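Local coordinates for extracellular solute-binding protein family 1 (Arthrobacter chlorophenolicus, PDB 4R2F), which binds the disaccharide laminaribiose and probably delivers it, as an extracellular solute-binding protein, to a membrane ABC-type sugar transporter, at residues 213-218 with 295-300; 304-309 with 374-379. All blocks are in the same frame, centred on the assembly; numbering follows the deposited sequence.

Contact 1: 213-218 with 295-300; sequences MLNNGG and SPIAGP
Asn-215 and Asn-216 both hold CG anti to the backbone N (chi1 -162° and -160°), which sends two successive amides from a helix end against the loop 295-300. The Asn-215 amide lies by the carbonyl of Ile-297, its CG 3.7 Å from Ile-297 O, and crosses the Ile-297 side chain at about a right angle. Asn-216 goes to the other end of the loop segment: its OD1 sits 3.2 Å from CD and 3.5 Å from CG of Pro-300, off one face of the proline ring and displaced toward its CD side, while its ND2 is hydrogen-bonded to Glu-236. Between Ile-297 and Pro-300, Gly-299 passes close to the helix end, its CA 5.0 Å from CA of Asn-216; a CB there would run into Asn-215 O. Gly-217, at positive phi, is the C-prime residue of a Schellman motif: Gly-218 N reaches Met-213 O at 2.8 Å, and Gly-217 N bonds to Leu-214 O. Met-213 O also accepts from Asn-216 N, on the opposite face of its plane. Trp-176 of helix 176-188 packs on both asparagines, Ile-297 and Pro-300. A leucine in place of Asn-215 takes the amide away and would probably leave the Ile-297 carbonyl facing an apolar branch in a buried place. The bond to Glu-236 probably fixes the rotation of the Asn-216 amide and keeps OD1 at the proline, fitting loop to helix end by packing and polar proximity.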
ATOM      1  N   MET A 213      -7.569  -3.449  12.474  1.00 28.86           N
ATOM      2  CA  MET A 213      -7.342  -4.737  13.168  1.00 31.40           C
ATOM      3  C   MET A 213      -5.931  -4.717  13.776  1.00 35.09           C
ATOM      4  O   MET A 213      -5.752  -5.001  14.957  1.00 36.10           O
ATOM      5  CB  MET A 213      -7.504  -5.941  12.211  1.00 32.43           C
ATOM      6  CG  MET A 213      -8.925  -6.221  11.692  1.00 35.52           C
ATOM      7  SD  MET A 213      -8.970  -7.550  10.469  1.00 33.83           S
ATOM      8  CE  MET A 213     -10.270  -7.016   9.421  1.00 37.75           C
ATOM      9  N   LEU A 214      -4.928  -4.347  12.981  1.00 31.75           N
ATOM     10  CA  LEU A 214      -3.541  -4.309  13.488  1.00 29.64           C
ATOM     11  C   LEU A 214      -3.379  -3.338  14.641  1.00 33.11           C
ATOM     12  O   LEU A 214      -2.727  -3.638  15.630  1.00 37.83           O
ATOM     13  CB  LEU A 214      -2.576  -3.946  12.362  1.00 28.77           C
ATOM     14  CG  LEU A 214      -2.524  -4.930  11.199  1.00 34.42           C
ATOM     15  CD1 LEU A 214      -1.462  -4.461  10.224  1.00 39.41           C
ATOM     16  CD2 LEU A 214      -2.242  -6.345  11.637  1.00 41.78           C
ATOM     17  N   ASN A 215      -4.032  -2.188  14.520  1.00 31.51           N
ATOM     18  CA  ASN A 215      -4.007  -1.169  15.550  1.00 26.95           C
ATOM     19  C   ASN A 215      -4.603  -1.657  16.873  1.00 33.12           C
ATOM     20  O   ASN A 215      -4.258  -1.148  17.922  1.00 33.79           O
ATOM     21  CB  ASN A 215      -4.738   0.061  15.029  1.00 36.31           C
ATOM     22  CG  ASN A 215      -4.429   1.332  15.790  1.00 45.53           C
ATOM     23  OD1 ASN A 215      -3.856   1.331  16.880  1.00 42.13           O
ATOM     24  ND2 ASN A 215      -4.833   2.444  15.205  1.00 46.19           N
ATOM     25  N   ASN A 216      -5.463  -2.664  16.841  1.00 32.26           N
ATOM     26  CA  ASN A 216      -6.001  -3.216  18.077  1.00 36.24           C
ATOM     27  C   ASN A 216      -5.346  -4.527  18.503  1.00 41.28           C
ATOM     28  O   ASN A 216      -5.948  -5.301  19.257  1.00 35.65           O
ATOM     29  CB  ASN A 216      -7.497  -3.452  17.904  1.00 34.16           C
ATOM     30  CG  ASN A 216      -8.238  -3.566  19.230  1.00 28.88           C
ATOM     31  OD1 ASN A 216      -7.879  -2.927  20.221  1.00 42.71           O
ATOM     32  ND2 ASN A 216      -9.319  -4.344  19.226  1.00 39.38           N
ATOM     33  N   GLY A 217      -4.127  -4.787  18.034  1.00 37.43           N
ATOM     34  CA  GLY A 217      -3.423  -6.013  18.384  1.00 41.05           C
ATOM     35  C   GLY A 217      -3.961  -7.240  17.672  1.00 46.27           C
ATOM     36  O   GLY A 217      -3.639  -8.346  18.039  1.00 35.76           O
ATOM     37  N   GLY A 218      -4.776  -7.047  16.640  1.00 39.64           N
ATOM     38  CA  GLY A 218      -5.348  -8.161  15.879  1.00 30.23           C
ATOM     39  C   GLY A 218      -4.588  -8.442  14.623  1.00 36.83           C
ATOM     40  O   GLY A 218      -3.375  -8.285  14.587  1.00 41.30           O
ATOM     41  N   SER A 295      -0.045  12.057  14.430  1.00 30.60           N
ATOM     42  CA  SER A 295       0.635  10.958  15.133  1.00 35.95           C
ATOM     43  C   SER A 295      -0.231   9.703  15.132  1.00 31.94           C
ATOM     44  O   SER A 295      -1.459   9.800  15.140  1.00 33.54           O
ATOM     45  CB  SER A 295       0.967  11.356  16.573  1.00 31.00           C
ATOM     46  OG  SER A 295       1.954  12.393  16.586  1.00 36.65           O
ATOM     47  N   PRO A 296       0.402   8.516  15.128  1.00 32.83           N
ATOM     48  CA  PRO A 296      -0.383   7.285  15.256  1.00 30.38           C
ATOM     49  C   PRO A 296      -1.203   7.315  16.536  1.00 22.83           C
ATOM     50  O   PRO A 296      -0.839   8.004  17.495  1.00 31.75           O
ATOM     51  CB  PRO A 296       0.663   6.166  15.308  1.00 37.09           C
ATOM     52  CG  PRO A 296       1.968   6.782  14.967  1.00 41.16           C
ATOM     53  CD  PRO A 296       1.853   8.271  15.094  1.00 40.21           C
ATOM     54  N   ILE A 297      -2.326   6.607  16.535  1.00 28.51           N
ATOM     55  CA  ILE A 297      -3.219   6.569  17.687  1.00 28.95           C
ATOM     56  C   ILE A 297      -3.238   5.184  18.308  1.00 36.74           C
ATOM     57  O   ILE A 297      -2.978   4.174  17.651  1.00 30.67           O
ATOM     58  CB  ILE A 297      -4.646   6.946  17.311  1.00 33.45           C
ATOM     59  CG1 ILE A 297      -5.245   5.947  16.304  1.00 31.17           C
ATOM     60  CG2 ILE A 297      -4.661   8.374  16.738  1.00 30.43           C
ATOM     61  CD1 ILE A 297      -6.608   6.370  15.797  1.00 42.40           C
ATOM     62  N   ALA A 298      -3.584   5.156  19.582  1.00 27.98           N
ATOM     63  CA  ALA A 298      -3.633   3.917  20.335  1.00 38.35           C
ATOM     64  C   ALA A 298      -5.015   3.307  20.263  1.00 47.06           C
ATOM     65  O   ALA A 298      -6.018   4.007  20.333  1.00 34.20           O
ATOM     66  CB  ALA A 298      -3.247   4.182  21.790  1.00 40.63           C
ATOM     67  N   GLY A 299      -5.054   1.988  20.117  1.00 29.11           N
ATOM     68  CA  GLY A 299      -6.296   1.224  20.268  1.00 36.90           C
ATOM     69  C   GLY A 299      -6.751   1.214  21.726  1.00 37.07           C
ATOM     70  O   GLY A 299      -6.036   1.694  22.622  1.00 33.79           O
ATOM     71  N   PRO A 300      -7.948   0.678  21.983  1.00 36.59           N
ATOM     72  CA  PRO A 300      -8.532   0.743  23.320  1.00 34.86           C
ATOM     73  C   PRO A 300      -7.771  -0.068  24.391  1.00 38.64           C
ATOM     74  O   PRO A 300      -7.957   0.177  25.558  1.00 43.50           O
ATOM     75  CB  PRO A 300      -9.956   0.205  23.108  1.00 35.60           C
ATOM     76  CG  PRO A 300      -9.877  -0.611  21.865  1.00 42.02           C
ATOM     77  CD  PRO A 300      -8.844   0.037  21.005  1.00 40.88           C
TER

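Contact 2: 304-309 with 374-379. With BGC (beta-D-glucopyranose), chain B.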
ATOM      1  N   LYS A 304      -0.369  -0.011  19.365  1.00 40.43           N
ATOM      2  CA  LYS A 304       0.031   0.895  18.290  1.00 38.13           C
ATOM      3  C   LYS A 304       0.490   0.060  17.113  1.00 32.40           C
ATOM      4  O   LYS A 304       1.241  -0.890  17.291  1.00 40.97           O
ATOM      5  CB  LYS A 304       1.199   1.740  18.756  1.00 46.34           C
ATOM      6  CG  LYS A 304       0.898   2.535  20.005  1.00 58.08           C
ATOM      7  CD  LYS A 304       0.003   3.694  19.645  1.00 53.10           C
ATOM      8  CE  LYS A 304       0.843   4.871  19.215  1.00 50.70           C
ATOM      9  NZ  LYS A 304       1.199   5.661  20.424  1.00 58.93           N
ATOM     10  N   ALA A 305       0.005   0.393  15.919  1.00 34.06           N
ATOM     11  CA  ALA A 305       0.505  -0.207  14.678  1.00 33.08           C
ATOM     12  C   ALA A 305       0.320   0.726  13.490  1.00 35.84           C
ATOM     13  O   ALA A 305      -0.587   1.558  13.484  1.00 34.82           O
ATOM     14  CB  ALA A 305      -0.179  -1.531  14.407  1.00 44.79           C
ATOM     15  N   ALA A 306       1.206   0.576  12.501  1.00 31.68           N
ATOM     16  CA  ALA A 306       1.060   1.175  11.177  1.00 39.62           C
ATOM     17  C   ALA A 306       1.071   0.052  10.156  1.00 33.59           C
ATOM     18  O   ALA A 306       1.708  -0.979  10.368  1.00 43.12           O
ATOM     19  CB  ALA A 306       2.201   2.151  10.887  1.00 31.07           C
ATOM     20  N   LEU A 307       0.329   0.241   9.075  1.00 26.33           N
ATOM     21  CA  LEU A 307       0.256  -0.724   7.976  1.00 27.07           C
ATOM     22  C   LEU A 307       1.278  -0.327   6.912  1.00 30.41           C
ATOM     23  O   LEU A 307       1.364   0.845   6.547  1.00 32.18           O
ATOM     24  CB  LEU A 307      -1.130  -0.727   7.383  1.00 26.79           C
ATOM     25  CG  LEU A 307      -1.344  -1.580   6.141  1.00 29.48           C
ATOM     26  CD1 LEU A 307      -1.038  -3.043   6.468  1.00 29.17           C
ATOM     27  CD2 LEU A 307      -2.769  -1.439   5.663  1.00 31.81           C
ATOM     28  N   ILE A 308       2.050  -1.303   6.438  1.00 26.93           N
ATOM     29  CA  ILE A 308       3.055  -1.094   5.398  1.00 25.20           C
ATOM     30  C   ILE A 308       3.037  -2.226   4.358  1.00 25.48           C
ATOM     31  O   ILE A 308       2.755  -3.383   4.693  1.00 33.72           O
ATOM     32  CB  ILE A 308       4.452  -0.922   6.035  1.00 26.50           C
ATOM     33  CG1 ILE A 308       5.402  -0.160   5.106  1.00 37.05           C
ATOM     34  CG2 ILE A 308       5.058  -2.266   6.453  1.00 29.72           C
ATOM     35  CD1 ILE A 308       6.664   0.289   5.841  1.00 31.78           C
ATOM     36  N   PHE A 309       3.313  -1.853   3.097  1.00 25.13           N
ATOM     37  CA  PHE A 309       3.391  -2.761   1.945  1.00 25.94           C
ATOM     38  C   PHE A 309       4.828  -2.746   1.411  1.00 30.05           C
ATOM     39  O   PHE A 309       5.345  -1.695   1.038  1.00 29.02           O
ATOM     40  CB  PHE A 309       2.421  -2.370   0.828  1.00 36.90           C
ATOM     41  CG  PHE A 309       0.996  -2.450   1.245  1.00 31.80           C
ATOM     42  CD1 PHE A 309       0.407  -1.385   1.905  1.00 29.21           C
ATOM     43  CD2 PHE A 309       0.256  -3.603   1.028  1.00 23.33           C
ATOM     44  CE1 PHE A 309      -0.917  -1.450   2.342  1.00 29.82           C
ATOM     45  CE2 PHE A 309      -1.072  -3.679   1.450  1.00 27.20           C
ATOM     46  CZ  PHE A 309      -1.644  -2.601   2.119  1.00 29.35           C
ATOM     47  N   VAL A 374       7.210   4.189  10.830  1.00 28.30           N
ATOM     48  CA  VAL A 374       8.076   3.073  10.459  1.00 29.97           C
ATOM     49  C   VAL A 374       8.337   2.107  11.613  1.00 30.25           C
ATOM     50  O   VAL A 374       8.233   0.897  11.428  1.00 30.88           O
ATOM     51  CB  VAL A 374       9.381   3.547   9.789  1.00 38.15           C
ATOM     52  CG1 VAL A 374      10.402   2.406   9.659  1.00 36.09           C
ATOM     53  CG2 VAL A 374       9.049   4.072   8.416  1.00 27.30           C
ATOM     54  N   PRO A 375       8.639   2.634  12.817  1.00 31.22           N
ATOM     55  CA  PRO A 375       8.989   1.712  13.916  1.00 39.32           C
ATOM     56  C   PRO A 375       7.880   0.768  14.384  1.00 30.83           C
ATOM     57  O   PRO A 375       8.175  -0.244  15.016  1.00 31.32           O
ATOM     58  CB  PRO A 375       9.377   2.656  15.061  1.00 28.84           C
ATOM     59  CG  PRO A 375       9.755   3.941  14.397  1.00 42.71           C
ATOM     60  CD  PRO A 375       8.858   4.042  13.196  1.00 31.20           C
ATOM     61  N   ILE A 376       6.622   1.098  14.087  1.00 34.06           N
ATOM     62  CA  ILE A 376       5.466   0.275  14.494  1.00 30.25           C
ATOM     63  C   ILE A 376       4.802  -0.415  13.309  1.00 35.31           C
ATOM     64  O   ILE A 376       3.699  -0.969  13.427  1.00 32.02           O
ATOM     65  CB  ILE A 376       4.431   1.114  15.250  1.00 30.44           C
ATOM     66  CG1 ILE A 376       4.024   2.347  14.430  1.00 34.37           C
ATOM     67  CG2 ILE A 376       4.989   1.532  16.626  1.00 37.02           C
ATOM     68  CD1 ILE A 376       2.758   2.992  14.936  1.00 31.22           C
ATOM     69  N   ALA A 377       5.493  -0.400  12.178  1.00 27.58           N
ATOM     70  CA  ALA A 377       4.934  -0.882  10.930  1.00 32.77           C
ATOM     71  C   ALA A 377       4.773  -2.402  10.897  1.00 31.96           C
ATOM     72  O   ALA A 377       5.650  -3.121  11.312  1.00 34.14           O
ATOM     73  CB  ALA A 377       5.821  -0.442   9.784  1.00 32.88           C
ATOM     74  N   LYS A 378       3.648  -2.875  10.364  1.00 30.21           N
ATOM     75  CA  LYS A 378       3.377  -4.306  10.168  1.00 31.38           C
ATOM     76  C   LYS A 378       2.730  -4.523   8.796  1.00 28.98           C
ATOM     77  O   LYS A 378       2.152  -3.597   8.213  1.00 31.25           O
ATOM     78  CB  LYS A 378       2.433  -4.780  11.257  1.00 40.15           C
ATOM     79  CG  LYS A 378       3.088  -4.910  12.632  1.00 48.91           C
ATOM     80  CD  LYS A 378       2.020  -4.968  13.714  1.00 64.48           C
ATOM     81  CE  LYS A 378       2.578  -5.267  15.101  1.00 54.92           C
ATOM     82  NZ  LYS A 378       2.667  -6.728  15.351  1.00 91.62           N
ATOM     83  N   THR A 379       2.829  -5.732   8.268  1.00 31.08           N
ATOM     84  CA  THR A 379       2.240  -6.043   6.989  1.00 25.89           C
ATOM     85  C   THR A 379       0.965  -6.855   7.176  1.00 30.61           C
ATOM     86  O   THR A 379       0.583  -7.217   8.283  1.00 34.64           O
ATOM     87  CB  THR A 379       3.194  -6.846   6.070  1.00 34.58           C
ATOM     88  OG1 THR A 379       3.320  -8.208   6.547  1.00 31.33           O
ATOM     89  CG2 THR A 379       4.564  -6.163   5.957  1.00 38.09           C
TER
HETATM   90  C2  BGC B   2      -0.099  -1.259  -2.182  1.00 26.35           C
HETATM   91  C3  BGC B   2       0.198  -2.641  -2.766  1.00 29.82           C
HETATM   92  C4  BGC B   2      -1.066  -3.491  -2.754  1.00 26.66           C
HETATM   93  C5  BGC B   2      -2.191  -2.764  -3.478  1.00 26.83           C
HETATM   94  C6  BGC B   2      -3.520  -3.526  -3.384  1.00 27.09           C
HETATM   95  C1  BGC B   2      -1.175  -0.654  -3.067  1.00 24.00           C
HETATM   96  O2  BGC B   2       1.068  -0.446  -2.169  1.00 27.54           O
HETATM   97  O3  BGC B   2       1.228  -3.287  -2.019  1.00 24.55           O
HETATM   98  O4  BGC B   2      -0.832  -4.708  -3.451  1.00 29.45           O
HETATM   99  O5  BGC B   2      -2.363  -1.449  -2.936  1.00 23.42           O
HETATM  100  O6  BGC B   2      -3.992  -3.642  -2.024  1.00 26.87           O
HETATM  101  O   HOH W   1       3.304  -2.393  15.885  1.00 47.97           O
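Ala-306 and Leu-307 pair with Ala-377 and Lys-378 as parallel beta bridges, held by three backbone hydrogen bonds. Ala-306 N donates to Ile-376 O at 3.1 Å; Lys-378 N meets Ala-306 O at 2.7 Å; Ile-308 N donates to Lys-378 O at 2.9 Å. CA-H...O contacts supplement them, among them Ala-377 CA to Ala-306 O at 3.3 Å. A water donates to both Lys-304 O and Ile-376 O, bridging the segments just before the strands pair. The apolar contacts flank this ladder. Ile-376 has CG1 between its backbone N and carbonyl carbon (chi1 54°), with the chain then extended (chi2 164°); the two torsions together carry CD1 to the Ala-305 backbone, 3.6 Å from Ala-305 C. Ile-308 CG2 packs on Ala-377 CB at 3.9 Å, and Lys-378 CD lies 4.1 Å from Ala-305 CB. One face of the Phe-309 ring, a residue of the glycan pocket, receives glucose C2 3.8 Å above its plane, offset toward the rim. The backbone bonds therefore secure a short edge strand to the strand that carries Phe-309 into the sugar site.

From the N terminus, helix 204-215 ends in 213-218, and after 76 intervening residues, largely helix and loop, the chain returns in 295-300, following strand 291-294; contact 1 closes this loop. A few residues later 304-309 leads into strand 306-316, and 64 more residues, mostly helical, pass before 374-379 closes contact 2. The two loops lie in series, neither nested nor crossed, yet their contacts touch, with centres about 10 Å apart. Leu-214 O packs on Ala-305 CB, and Pro-296 CB meets Ile-376 CD1 at 3.8 Å. Lys-304 lies against Ala-298. Together they tie the end of helix 204-215 and the loop before strand 306-316 to strands 306-316 and 377-378 of the mixed sheet, beside the sugar pocket.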